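Local coordinates for protein polyketide synthase type I (Bacillus amyloliquefaciens, PDB 5KKU) that probably removes water from carrier-bound polyketide intermediates, as an N-terminal double-hotdog dehydratase domain of the difficidin assembly line, at residues M41-A46 and F227-P232; L50-I55 and K189-P194; G156-N161 and E184-K189; I265-R268 and V272-E275. One frame throughout, in Å; residues are numbered along the deposited sequence.

Contact 1 of 4, residues M41-A46 and F227-P232; sequences MLYRLA and FCMYQP
Tyr43 reaches from the helix of the N-terminal hotdog to Met229, at the end of a strand of the C-terminal hotdog, and so helps to join the two halves of a double-hotdog dehydratase. The short axes of helix 41-46 and strand 227-229 pass 11.0 Å apart at an angle of 54°. The gap is too wide for backbone contact, and the long phenol side chain spans it.

The polar part centres on the phenol oxygen. Met229 N donates to Tyr43 OH over 3.3 Å, long but nearly straight at 171°. The same hydroxyl links two backbones, accepting a hydrogen bond from Met229 N and donating one to Ile55 O. Tyrosine suits the place because its rigid ring carries a group that can both donate and accept. Along strand 219-229, Phe227 is paired with Leu57 through the backbone; two residues on, Met229 N is met by the phenol oxygen, much as a neighbouring strand would meet it.

The apolar part is a CH-pi contact. Met229 CG sits over one face of the Tyr43 ring, 3.9 Å from its centroid, while Met229 CB lies 3.8 Å from Tyr43 CZ. Methionine fits because its flexible chain can lie on the ring and then turn off it. With CG anti to the carbonyl carbon (chi1 -66°), and further bends at chi2 and chi3, the thioether end leaves the phenol for Ala192. The closest side-chain approach is Met229 CG to Tyr43 CZ, 3.7 Å.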
loop_
_atom_site.group_PDB
_atom_site.type_symbol
_atom_site.label_atom_id
_atom_site.label_comp_id
_atom_site.label_asym_id
_atom_site.label_seq_id
_atom_site.Cartn_x
_atom_site.Cartn_y
_atom_site.Cartn_z
ATOM N N MET A 41 -3.812 3.122 -8.479
ATOM C CA MET A 41 -3.861 3.083 -9.927
ATOM C C MET A 41 -5.123 2.415 -10.416
ATOM O O MET A 41 -5.722 2.905 -11.303
ATOM C CB MET A 41 -2.583 2.448 -10.486
ATOM C CG MET A 41 -2.491 2.029 -11.932
ATOM S SD MET A 41 -0.854 1.521 -12.446
ATOM C CE MET A 41 0.019 2.903 -11.896
ATOM N N LEU A 42 -5.475 1.294 -9.825
ATOM C CA LEU A 42 -6.653 0.556 -10.201
ATOM C C LEU A 42 -7.923 1.351 -10.002
ATOM O O LEU A 42 -8.764 1.339 -10.817
ATOM C CB LEU A 42 -6.743 -0.760 -9.473
ATOM C CG LEU A 42 -6.181 -1.924 -10.240
ATOM C CD1 LEU A 42 -4.688 -1.887 -10.257
ATOM C CD2 LEU A 42 -6.676 -3.211 -9.662
ATOM N N TYR A 43 -7.999 2.058 -8.900
ATOM C CA TYR A 43 -9.121 2.896 -8.612
ATOM C C TYR A 43 -9.232 4.077 -9.572
ATOM O O TYR A 43 -10.298 4.420 -9.920
ATOM C CB TYR A 43 -9.087 3.374 -7.165
ATOM C CG TYR A 43 -9.805 2.474 -6.204
ATOM C CD1 TYR A 43 -11.155 2.533 -6.052
ATOM C CD2 TYR A 43 -9.123 1.537 -5.470
ATOM C CE1 TYR A 43 -11.794 1.710 -5.182
ATOM C CE2 TYR A 43 -9.758 0.718 -4.596
ATOM C CZ TYR A 43 -11.090 0.836 -4.452
ATOM O OH TYR A 43 -11.723 0.024 -3.626
ATOM N N ARG A 44 -8.121 4.664 -9.993
ATOM C CA ARG A 44 -8.173 5.738 -10.939
ATOM C C ARG A 44 -8.642 5.245 -12.294
ATOM O O ARG A 44 -9.413 5.890 -12.923
ATOM C CB ARG A 44 -6.844 6.443 -11.118
ATOM C CG ARG A 44 -6.243 7.083 -9.907
ATOM C CD ARG A 44 -4.998 7.874 -10.245
ATOM N NE ARG A 44 -4.234 7.303 -11.340
ATOM C CZ ARG A 44 -3.112 6.665 -11.179
ATOM N NH1 ARG A 44 -2.643 6.522 -9.984
ATOM N NH2 ARG A 44 -2.475 6.160 -12.178
ATOM N N LEU A 45 -8.126 4.107 -12.729
ATOM C CA LEU A 45 -8.436 3.512 -14.013
ATOM C C LEU A 45 -9.822 2.916 -14.071
ATOM O O LEU A 45 -10.455 3.025 -15.061
ATOM C CB LEU A 45 -7.423 2.444 -14.392
ATOM C CG LEU A 45 -6.041 2.925 -14.769
ATOM C CD1 LEU A 45 -5.172 1.797 -15.177
ATOM C CD2 LEU A 45 -6.079 3.948 -15.861
ATOM N N ALA A 46 -10.255 2.251 -13.023
ATOM C CA ALA A 46 -11.574 1.694 -12.995
ATOM C C ALA A 46 -12.568 2.770 -13.343
ATOM O O ALA A 46 -13.429 2.573 -14.122
ATOM C CB ALA A 46 -11.892 1.137 -11.635
ATOM N N PHE A 227 -9.574 -5.224 -0.125
ATOM C CA PHE A 227 -9.397 -3.824 0.137
ATOM C C PHE A 227 -10.518 -3.041 -0.498
ATOM O O PHE A 227 -10.881 -3.290 -1.599
ATOM C CB PHE A 227 -8.049 -3.311 -0.355
ATOM C CG PHE A 227 -7.716 -1.954 0.124
ATOM C CD1 PHE A 227 -8.127 -0.872 -0.554
ATOM C CD2 PHE A 227 -6.963 -1.764 1.276
ATOM C CE1 PHE A 227 -7.841 0.388 -0.108
ATOM C CE2 PHE A 227 -6.659 -0.501 1.714
ATOM C CZ PHE A 227 -7.109 0.575 1.020
ATOM N N CYS A 228 -11.078 -2.096 0.204
ATOM C CA CYS A 228 -12.216 -1.385 -0.288
ATOM C C CYS A 228 -12.204 0.069 0.151
ATOM O O CYS A 228 -12.156 0.323 1.308
ATOM C CB CYS A 228 -13.477 -2.097 0.178
ATOM S SG CYS A 228 -15.022 -1.409 -0.344
ATOM N N MET A 229 -12.209 1.097 -0.578
ATOM C CA MET A 229 -12.310 2.549 -0.416
ATOM C C MET A 229 -13.760 2.974 -0.262
ATOM O O MET A 229 -14.585 2.699 -1.131
ATOM C CB MET A 229 -11.680 3.289 -1.601
ATOM C CG MET A 229 -10.176 3.117 -1.736
ATOM S SD MET A 229 -9.272 3.711 -0.289
ATOM C CE MET A 229 -9.584 5.474 -0.383
ATOM N N TYR A 230 -14.169 3.548 0.827
ATOM C CA TYR A 230 -15.547 3.925 0.814
ATOM C C TYR A 230 -15.675 5.414 0.596
ATOM O O TYR A 230 -16.623 5.878 0.053
ATOM C CB TYR A 230 -16.255 3.476 2.049
ATOM C CG TYR A 230 -16.355 2.027 2.202
ATOM C CD1 TYR A 230 -17.388 1.310 1.641
ATOM C CD2 TYR A 230 -15.433 1.349 2.932
ATOM C CE1 TYR A 230 -17.487 -0.040 1.820
ATOM C CE2 TYR A 230 -15.530 0.014 3.116
ATOM C CZ TYR A 230 -16.548 -0.668 2.568
ATOM O OH TYR A 230 -16.561 -1.980 2.772
ATOM N N GLN A 231 -14.646 6.142 0.963
ATOM C CA GLN A 231 -14.640 7.575 0.886
ATOM C C GLN A 231 -13.230 8.059 0.600
ATOM O O GLN A 231 -12.284 7.370 0.878
ATOM C CB GLN A 231 -15.118 8.154 2.193
ATOM C CG GLN A 231 -16.219 9.174 2.080
ATOM C CD GLN A 231 -17.591 8.592 1.853
ATOM O OE1 GLN A 231 -17.855 7.471 2.219
ATOM N NE2 GLN A 231 -18.461 9.371 1.258
ATOM N N PRO A 232 -13.076 9.241 0.049
ATOM C CA PRO A 232 -11.746 9.778 -0.215
ATOM C C PRO A 232 -11.028 10.220 1.031
ATOM O O PRO A 232 -11.657 10.639 1.946
ATOM C CB PRO A 232 -12.024 10.965 -1.105
ATOM C CG PRO A 232 -13.407 11.339 -0.793
ATOM C CD PRO A 232 -14.129 10.097 -0.472
#

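Contact 2 of 4, residues L50-I55 and K189-P194; sequences LGERPI and KFKAHP
Glu52 and Lys191 form a salt bridge between the two halves of the double hotdog: Glu52 stands in the loop between the N-terminal hotdog helix and strand 55-62, Lys191 in the loop that leads to helix 194-200 of the C-terminal half. The tight part is one ion pair, Lys191 NZ donating to Glu52 OE2 over 2.8 Å. Nothing else in the two loops comes close, and the buried surface is just 59 Å².

Around this link the two sides differ. The Glu52 end is exposed, where a carboxylate is readily solvated and probably gains only modestly from its partner. Behind the ammonium group, the methylene chain of Lys191 is better packed, lying against Arg44 of helix 37-49; a bend at chi2 (-66°) helps to keep it there. The base of the lysine is anchored to the same helix, where Asp40 OD1 accepts a hydrogen bond from Ala192 N and a weak one from Lys191 N.

Lysine and glutamate suit this surface because both are long enough to meet across the gap. Lys191 NZ approaches Glu52 OE2 from its anti side, 23° out of the carboxylate plane.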
loop_
_atom_site.group_PDB
_atom_site.type_symbol
_atom_site.label_atom_id
_atom_site.label_comp_id
_atom_site.label_asym_id
_atom_site.label_seq_id
_atom_site.Cartn_x
_atom_site.Cartn_y
_atom_site.Cartn_z
ATOM N N LEU A 50 -15.221 1.225 -16.167
ATOM C CA LEU A 50 -16.480 0.670 -15.720
ATOM C C LEU A 50 -17.582 1.664 -15.823
ATOM O O LEU A 50 -18.658 1.346 -16.268
ATOM C CB LEU A 50 -16.388 0.279 -14.271
ATOM C CG LEU A 50 -15.559 -0.910 -13.904
ATOM C CD1 LEU A 50 -15.983 -1.317 -12.517
ATOM C CD2 LEU A 50 -15.776 -2.030 -14.895
ATOM N N GLY A 51 -17.289 2.873 -15.396
ATOM C CA GLY A 51 -18.236 3.925 -15.219
ATOM C C GLY A 51 -17.626 4.352 -13.946
ATOM O O GLY A 51 -16.652 3.756 -13.583
ATOM N N GLU A 52 -18.164 5.342 -13.259
ATOM C CA GLU A 52 -17.674 5.629 -11.935
ATOM C C GLU A 52 -18.772 4.821 -11.279
ATOM O O GLU A 52 -19.915 5.167 -11.308
ATOM C CB GLU A 52 -17.458 7.127 -11.692
ATOM C CG GLU A 52 -16.217 7.414 -10.844
ATOM C CD GLU A 52 -15.612 8.772 -11.107
ATOM O OE1 GLU A 52 -16.340 9.624 -11.628
ATOM O OE2 GLU A 52 -14.419 8.992 -10.795
ATOM N N ARG A 53 -18.401 3.719 -10.669
ATOM C CA ARG A 53 -19.356 2.882 -9.980
ATOM C C ARG A 53 -18.403 2.527 -8.876
ATOM O O ARG A 53 -17.268 2.257 -9.176
ATOM C CB ARG A 53 -19.890 1.659 -10.661
ATOM C CG ARG A 53 -20.922 2.020 -11.670
ATOM C CD ARG A 53 -21.540 0.847 -12.380
ATOM N NE ARG A 53 -20.899 0.761 -13.672
ATOM C CZ ARG A 53 -20.927 -0.294 -14.463
ATOM N NH1 ARG A 53 -21.601 -1.368 -14.130
ATOM N NH2 ARG A 53 -20.257 -0.256 -15.583
ATOM N N PRO A 54 -18.801 2.556 -7.612
ATOM C CA PRO A 54 -17.775 2.227 -6.619
ATOM C C PRO A 54 -17.326 0.779 -6.689
ATOM O O PRO A 54 -18.166 -0.021 -6.854
ATOM C CB PRO A 54 -18.466 2.537 -5.300
ATOM C CG PRO A 54 -19.855 2.229 -5.540
ATOM C CD PRO A 54 -20.059 2.922 -6.806
ATOM N N ILE A 55 -16.033 0.495 -6.579
ATOM C CA ILE A 55 -15.564 -0.883 -6.657
ATOM C C ILE A 55 -14.510 -1.203 -5.607
ATOM O O ILE A 55 -13.881 -0.307 -5.044
ATOM C CB ILE A 55 -14.992 -1.202 -8.052
ATOM C CG1 ILE A 55 -13.716 -0.396 -8.302
ATOM C CG2 ILE A 55 -16.027 -0.920 -9.130
ATOM C CD1 ILE A 55 -12.493 -0.959 -7.613
ATOM N N LYS A 189 -5.472 14.457 -5.990
ATOM C CA LYS A 189 -5.345 14.081 -7.375
ATOM C C LYS A 189 -5.377 12.589 -7.475
ATOM O O LYS A 189 -5.639 12.033 -8.491
ATOM C CB LYS A 189 -4.095 14.665 -7.994
ATOM C CG LYS A 189 -4.199 16.151 -8.216
ATOM C CD LYS A 189 -5.046 16.443 -9.418
ATOM C CE LYS A 189 -5.375 17.904 -9.573
ATOM N NZ LYS A 189 -4.342 18.782 -9.015
ATOM N N PHE A 190 -5.140 11.947 -6.341
ATOM C CA PHE A 190 -5.201 10.518 -6.201
ATOM C C PHE A 190 -6.603 10.076 -5.814
ATOM O O PHE A 190 -7.391 10.851 -5.328
ATOM C CB PHE A 190 -4.185 10.047 -5.159
ATOM C CG PHE A 190 -2.761 10.143 -5.606
ATOM C CD1 PHE A 190 -2.260 9.291 -6.537
ATOM C CD2 PHE A 190 -1.917 11.095 -5.077
ATOM C CE1 PHE A 190 -0.952 9.367 -6.940
ATOM C CE2 PHE A 190 -0.617 11.180 -5.481
ATOM C CZ PHE A 190 -0.134 10.324 -6.426
ATOM N N LYS A 191 -6.956 8.839 -6.071
ATOM C CA LYS A 191 -8.124 8.231 -5.504
ATOM C C LYS A 191 -7.830 7.746 -4.091
ATOM O O LYS A 191 -8.662 7.839 -3.219
ATOM C CB LYS A 191 -8.535 7.022 -6.302
ATOM C CG LYS A 191 -9.236 7.297 -7.602
ATOM C CD LYS A 191 -10.580 7.930 -7.395
ATOM C CE LYS A 191 -11.063 8.595 -8.649
ATOM N NZ LYS A 191 -12.519 8.532 -8.838
ATOM N N ALA A 192 -6.620 7.262 -3.863
ATOM C CA ALA A 192 -6.158 6.858 -2.555
ATOM C C ALA A 192 -4.685 7.182 -2.668
ATOM O O ALA A 192 -4.017 6.737 -3.543
ATOM C CB ALA A 192 -6.551 5.452 -2.230
ATOM N N HIS A 193 -4.189 8.028 -1.793
ATOM C CA HIS A 193 -2.862 8.553 -1.839
ATOM C C HIS A 193 -1.953 7.398 -1.446
ATOM O O HIS A 193 -2.098 6.838 -0.396
ATOM C CB HIS A 193 -2.701 9.722 -0.865
ATOM C CG HIS A 193 -1.582 10.674 -1.167
ATOM N ND1 HIS A 193 -0.261 10.326 -1.123
ATOM C CD2 HIS A 193 -1.602 11.990 -1.448
ATOM C CE1 HIS A 193 0.481 11.375 -1.387
ATOM N NE2 HIS A 193 -0.309 12.391 -1.609
ATOM N N PRO A 194 -0.985 7.125 -2.287
ATOM C CA PRO A 194 -0.035 6.067 -2.055
ATOM C C PRO A 194 0.737 6.241 -0.777
ATOM O O PRO A 194 1.016 5.277 -0.142
ATOM C CB PRO A 194 0.861 6.167 -3.258
ATOM C CG PRO A 194 -0.027 6.598 -4.310
ATOM C CD PRO A 194 -0.957 7.558 -3.676
#

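Contact 3 of 4, residues G156-N161 and E184-K189; sequences GEFMKN and EGFREK
Arg187 NE, gripped by both carboxylate oxygens of Glu184, probably steadies the turn from which Phe186 meets Phe158. The stronger of the two bonds runs from Arg187 NE to Glu184 OE1 at 2.9 Å, using the syn lone pair of the oxygen and lying within 1° of the guanidinium plane; the bond to OE2 is weak. This salt bridge spans the ends of a type I beta turn, itself closed by Arg187 N donating to Glu184 O over 3.2 Å. Arg187 also reaches the backbone oxygen of Phe233 through NH1, so one arginine can tie the turn to a second loop.

Across the contact the chemistry is wholly apolar. Phe158 CE2 comes to 3.6 Å from Phe186 CD2, which sits at the edge of the Phe158 ring and near its plane. The rings meet obliquely, planes at 57° and centroids 5.7 Å apart. Phe158 can reach across because CG is anti to its backbone N (chi1 -171°), carrying the ring out toward the turn. A flat apolar ring suits this buried place because it can meet several others: Phe186, Tyr20 (nearly parallel) and His193.

Both loops belong to the C-terminal hotdog, and the Phe158 side chain lies about 8 Å from that of His25, the predicted proton acceptor. The salt bridge probably fixes the turn, while between these two segments the link is dispersion between rings, close to the predicted active site.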
loop_
_atom_site.group_PDB
_atom_site.type_symbol
_atom_site.label_atom_id
_atom_site.label_comp_id
_atom_site.label_asym_id
_atom_site.label_seq_id
_atom_site.Cartn_x
_atom_site.Cartn_y
_atom_site.Cartn_z
ATOM N N GLY A 156 11.394 9.360 1.845
ATOM C CA GLY A 156 11.540 10.778 1.651
ATOM C C GLY A 156 10.308 11.640 1.901
ATOM O O GLY A 156 9.302 11.149 2.260
ATOM N N GLU A 157 10.422 12.926 1.689
ATOM C CA GLU A 157 9.364 13.885 1.925
ATOM C C GLU A 157 7.948 13.511 1.528
ATOM O O GLU A 157 7.074 13.580 2.354
ATOM C CB GLU A 157 9.765 15.258 1.400
ATOM C CG GLU A 157 8.674 16.273 1.197
ATOM C CD GLU A 157 9.167 17.713 1.115
ATOM O OE1 GLU A 157 10.268 17.984 0.640
ATOM O OE2 GLU A 157 8.437 18.611 1.527
ATOM N N PHE A 158 7.759 13.126 0.291
ATOM C CA PHE A 158 6.486 12.771 -0.179
ATOM C C PHE A 158 6.010 11.470 0.419
ATOM O O PHE A 158 4.870 11.266 0.591
ATOM C CB PHE A 158 6.642 12.586 -1.670
ATOM C CG PHE A 158 5.392 12.412 -2.415
ATOM C CD1 PHE A 158 4.782 11.222 -2.471
ATOM C CD2 PHE A 158 4.865 13.456 -3.118
ATOM C CE1 PHE A 158 3.639 11.075 -3.183
ATOM C CE2 PHE A 158 3.729 13.320 -3.837
ATOM C CZ PHE A 158 3.116 12.121 -3.877
ATOM N N MET A 159 6.823 10.506 0.698
ATOM C CA MET A 159 6.238 9.294 1.231
ATOM C C MET A 159 6.235 9.166 2.727
ATOM O O MET A 159 5.586 8.321 3.261
ATOM C CB MET A 159 6.928 8.100 0.644
ATOM C CG MET A 159 6.663 7.948 -0.813
ATOM S SD MET A 159 4.975 7.597 -1.232
ATOM C CE MET A 159 4.806 5.975 -0.620
ATOM N N LYS A 160 6.956 10.012 3.407
ATOM C CA LYS A 160 7.006 9.824 4.855
ATOM C C LYS A 160 5.896 10.584 5.569
ATOM O O LYS A 160 5.805 11.742 5.475
ATOM C CB LYS A 160 8.382 10.166 5.373
ATOM C CG LYS A 160 8.560 10.366 6.853
ATOM C CD LYS A 160 10.030 10.518 7.147
ATOM C CE LYS A 160 10.346 10.704 8.610
ATOM N NZ LYS A 160 10.536 9.415 9.265
ATOM N N ASN A 161 4.994 9.871 6.217
ATOM C CA ASN A 161 3.894 10.469 6.950
ATOM C C ASN A 161 4.306 11.044 8.319
ATOM O O ASN A 161 5.168 10.521 8.966
ATOM C CB ASN A 161 2.808 9.462 7.238
ATOM C CG ASN A 161 2.040 8.983 6.022
ATOM O OD1 ASN A 161 2.528 8.871 4.954
ATOM N ND2 ASN A 161 0.847 8.636 6.247
ATOM N N GLU A 184 0.677 16.628 0.287
ATOM C CA GLU A 184 -0.670 17.057 0.519
ATOM C C GLU A 184 -1.284 17.682 -0.704
ATOM O O GLU A 184 -2.452 17.557 -0.920
ATOM C CB GLU A 184 -0.727 17.981 1.721
ATOM C CG GLU A 184 -1.981 18.775 1.837
ATOM C CD GLU A 184 -3.213 17.922 1.854
ATOM O OE1 GLU A 184 -3.168 16.838 2.413
ATOM O OE2 GLU A 184 -4.203 18.339 1.263
ATOM N N GLY A 185 -0.476 18.326 -1.525
ATOM C CA GLY A 185 -0.956 18.967 -2.714
ATOM C C GLY A 185 -1.501 18.010 -3.758
ATOM O O GLY A 185 -2.162 18.423 -4.636
ATOM N N PHE A 186 -1.214 16.725 -3.626
ATOM C CA PHE A 186 -1.669 15.755 -4.576
ATOM C C PHE A 186 -2.851 14.902 -4.092
ATOM O O PHE A 186 -3.388 14.114 -4.808
ATOM C CB PHE A 186 -0.523 14.851 -4.955
ATOM C CG PHE A 186 0.583 15.522 -5.721
ATOM C CD1 PHE A 186 0.535 15.629 -7.081
ATOM C CD2 PHE A 186 1.684 15.995 -5.072
ATOM C CE1 PHE A 186 1.542 16.216 -7.770
ATOM C CE2 PHE A 186 2.718 16.561 -5.745
ATOM C CZ PHE A 186 2.644 16.686 -7.100
ATOM N N ARG A 187 -3.100 15.021 -2.788
ATOM C CA ARG A 187 -4.121 14.253 -2.087
ATOM C C ARG A 187 -5.409 14.315 -2.853
ATOM O O ARG A 187 -6.202 13.373 -2.860
ATOM C CB ARG A 187 -4.323 14.797 -0.672
ATOM C CG ARG A 187 -5.325 14.011 0.159
ATOM C CD ARG A 187 -5.345 14.492 1.601
ATOM N NE ARG A 187 -5.765 15.886 1.707
ATOM C CZ ARG A 187 -7.009 16.309 1.507
ATOM N NH1 ARG A 187 -7.963 15.444 1.190
ATOM N NH2 ARG A 187 -7.300 17.598 1.625
ATOM N N GLU A 188 -5.752 15.349 -3.521
ATOM C CA GLU A 188 -6.982 15.158 -4.182
ATOM C C GLU A 188 -6.717 14.679 -5.587
ATOM O O GLU A 188 -7.630 14.474 -6.287
ATOM C CB GLU A 188 -7.842 16.412 -4.093
ATOM C CG GLU A 188 -8.304 16.646 -2.669
ATOM C CD GLU A 188 -9.126 17.886 -2.449
ATOM O OE1 GLU A 188 -9.063 18.799 -3.226
ATOM O OE2 GLU A 188 -9.843 17.953 -1.471
ATOM N N LYS A 189 -5.472 14.457 -5.990
ATOM C CA LYS A 189 -5.345 14.081 -7.375
ATOM C C LYS A 189 -5.377 12.589 -7.475
ATOM O O LYS A 189 -5.639 12.033 -8.491
ATOM C CB LYS A 189 -4.095 14.665 -7.994
ATOM C CG LYS A 189 -4.199 16.151 -8.216
ATOM C CD LYS A 189 -5.046 16.443 -9.418
ATOM C CE LYS A 189 -5.375 17.904 -9.573
ATOM N NZ LYS A 189 -4.342 18.782 -9.015
#

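Contact 4 of 4, residues I265-R268 and V272-E275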
loop_
_atom_site.group_PDB
_atom_site.type_symbol
_atom_site.label_atom_id
_atom_site.label_comp_id
_atom_site.label_asym_id
_atom_site.label_seq_id
_atom_site.Cartn_x
_atom_site.Cartn_y
_atom_site.Cartn_z
ATOM N N ILE A 265 -9.254 2.198 8.040
ATOM C CA ILE A 265 -8.842 3.580 7.991
ATOM C C ILE A 265 -10.013 4.463 8.293
ATOM O O ILE A 265 -10.966 4.424 7.602
ATOM C CB ILE A 265 -8.205 3.954 6.641
ATOM C CG1 ILE A 265 -7.063 3.027 6.270
ATOM C CG2 ILE A 265 -7.638 5.329 6.716
ATOM C CD1 ILE A 265 -6.306 3.410 5.036
ATOM N N TYR A 266 -9.907 5.233 9.345
ATOM C CA TYR A 266 -10.929 6.166 9.772
ATOM C C TYR A 266 -10.619 7.618 9.456
ATOM O O TYR A 266 -9.489 7.961 9.369
ATOM C CB TYR A 266 -11.140 6.025 11.262
ATOM C CG TYR A 266 -11.794 4.756 11.660
ATOM C CD1 TYR A 266 -13.155 4.565 11.526
ATOM C CD2 TYR A 266 -11.038 3.721 12.167
ATOM C CE1 TYR A 266 -13.721 3.384 11.895
ATOM C CE2 TYR A 266 -11.603 2.549 12.537
ATOM C CZ TYR A 266 -12.930 2.375 12.388
ATOM O OH TYR A 266 -13.402 1.198 12.762
ATOM N N ASP A 267 -11.643 8.324 9.162
ATOM C CA ASP A 267 -11.499 9.578 9.522
ATOM C C ASP A 267 -11.701 9.634 11.026
ATOM O O ASP A 267 -11.903 8.802 11.825
ATOM C CB ASP A 267 -12.289 10.594 8.695
ATOM C CG ASP A 267 -13.780 10.562 8.931
ATOM O OD1 ASP A 267 -14.216 10.088 9.959
ATOM O OD2 ASP A 267 -14.525 11.054 8.086
ATOM N N ARG A 268 -11.540 10.914 11.261
ATOM C CA ARG A 268 -11.501 11.640 12.480
ATOM C C ARG A 268 -12.813 11.741 13.195
ATOM O O ARG A 268 -12.847 11.605 14.383
ATOM C CB ARG A 268 -10.995 13.031 12.171
ATOM C CG ARG A 268 -10.943 13.981 13.316
ATOM C CD ARG A 268 -10.083 13.487 14.435
ATOM N NE ARG A 268 -10.498 14.142 15.629
ATOM C CZ ARG A 268 -9.719 14.486 16.632
ATOM N NH1 ARG A 268 -10.250 15.065 17.679
ATOM N NH2 ARG A 268 -8.431 14.238 16.601
ATOM N N VAL A 272 -15.775 5.218 8.530
ATOM C CA VAL A 272 -14.963 4.308 7.748
ATOM C C VAL A 272 -14.535 4.866 6.380
ATOM O O VAL A 272 -15.333 5.103 5.548
ATOM C CB VAL A 272 -15.623 2.930 7.634
ATOM C CG1 VAL A 272 -14.880 2.049 6.655
ATOM C CG2 VAL A 272 -15.660 2.245 8.974
ATOM N N LEU A 273 -13.253 5.033 6.154
ATOM C CA LEU A 273 -12.800 5.498 4.862
ATOM C C LEU A 273 -12.403 4.321 4.011
ATOM O O LEU A 273 -12.718 4.310 2.864
ATOM C CB LEU A 273 -11.678 6.537 4.905
ATOM C CG LEU A 273 -11.637 7.614 5.960
ATOM C CD1 LEU A 273 -10.270 8.203 6.142
ATOM C CD2 LEU A 273 -12.671 8.690 5.779
ATOM N N ALA A 274 -11.738 3.358 4.601
ATOM C CA ALA A 274 -11.319 2.188 3.918
ATOM C C ALA A 274 -11.224 0.940 4.794
ATOM O O ALA A 274 -11.025 1.030 5.947
ATOM C CB ALA A 274 -10.013 2.476 3.239
ATOM N N GLU A 275 -11.312 -0.228 4.201
ATOM C CA GLU A 275 -11.169 -1.470 4.893
ATOM C C GLU A 275 -10.168 -2.365 4.213
ATOM O O GLU A 275 -10.197 -2.529 3.010
ATOM C CB GLU A 275 -12.494 -2.205 4.960
ATOM C CG GLU A 275 -13.556 -1.642 5.861
ATOM C CD GLU A 275 -14.675 -2.617 6.067
ATOM O OE1 GLU A 275 -15.234 -3.059 5.111
ATOM O OE2 GLU A 275 -14.962 -2.983 7.176
#
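Leu273 and Ala274 both face Ile265, two residues against one, and the extra residue pushes a bump into this beta hairpin. Ile265 O takes both donors: Leu273 N at 2.8 Å and Ala274 N at 3.3 Å. In return Ile265 N donates to Ala274 O, nearly straight at 172°. The helix-like psi of Leu273 (-41°) brings the two amides round to a single carbonyl.

The bump is the Leu273 side chain, and the hollow it fills is the bend of the facing segment at Tyr266 and Asp267. Leu273 CD1 rests 3.3 Å from Tyr266 O, and CD2 lies 3.5 Å from Asp267 CB. With CG anti to its carbonyl carbon (chi1 -38°), Leu273 lays its fork along this backbone, and CD1 also meets Ile265 CG2. A branched leucine fits well, since its two methyls share the hollow.

On the face of Ile265 the side chains meet at 4.1 Å, Ile265 CB to Ala274 CB; Ala274 offers only a methyl, on which Phe227 and Met229 of strand 219-229 pack. On the other face Val272 CG2 touches Tyr266 CE1 at 3.7 Å, a methyl against an obliquely turned ring, while the hydroxyl of Tyr266 runs on to the backbone oxygen of Lys124. Asp267 uses its carboxylate to accept from Asn271 N, which probably helps to hold the hairpin loop.

Antiparallel pairing of Ile265 with Ala274, then of Tyr266 with Val272, one residue out of step, is the classic beta bulge, here in a hairpin of the C-terminal hotdog sheet.

In the fold
Contacts 1 and 4 are buried; contact 2 lies at the surface and contact 3 is partly buried. Contacts 1 and 2 both join the two hotdog halves, the first by a buried phenol serving two backbones, the second by an ion pair in reach of solvent. They touch, with centres 4 Å apart: Lys191 CG packs on the backbone of Tyr43 and Arg44. Contacts 3 and 4 stay within the C-terminal hotdog, one through aromatic rings between loops, the other through backbone bonds of a hairpin. Strands 219-229 and 272-283 are neighbours, which couples contacts 1 and 4, and Tyr230 OH is hydrogen-bonded to Glu275 OE1. Contacts 2 and 3 share Lys189, and His193 CD2 packs on Arg187 CA.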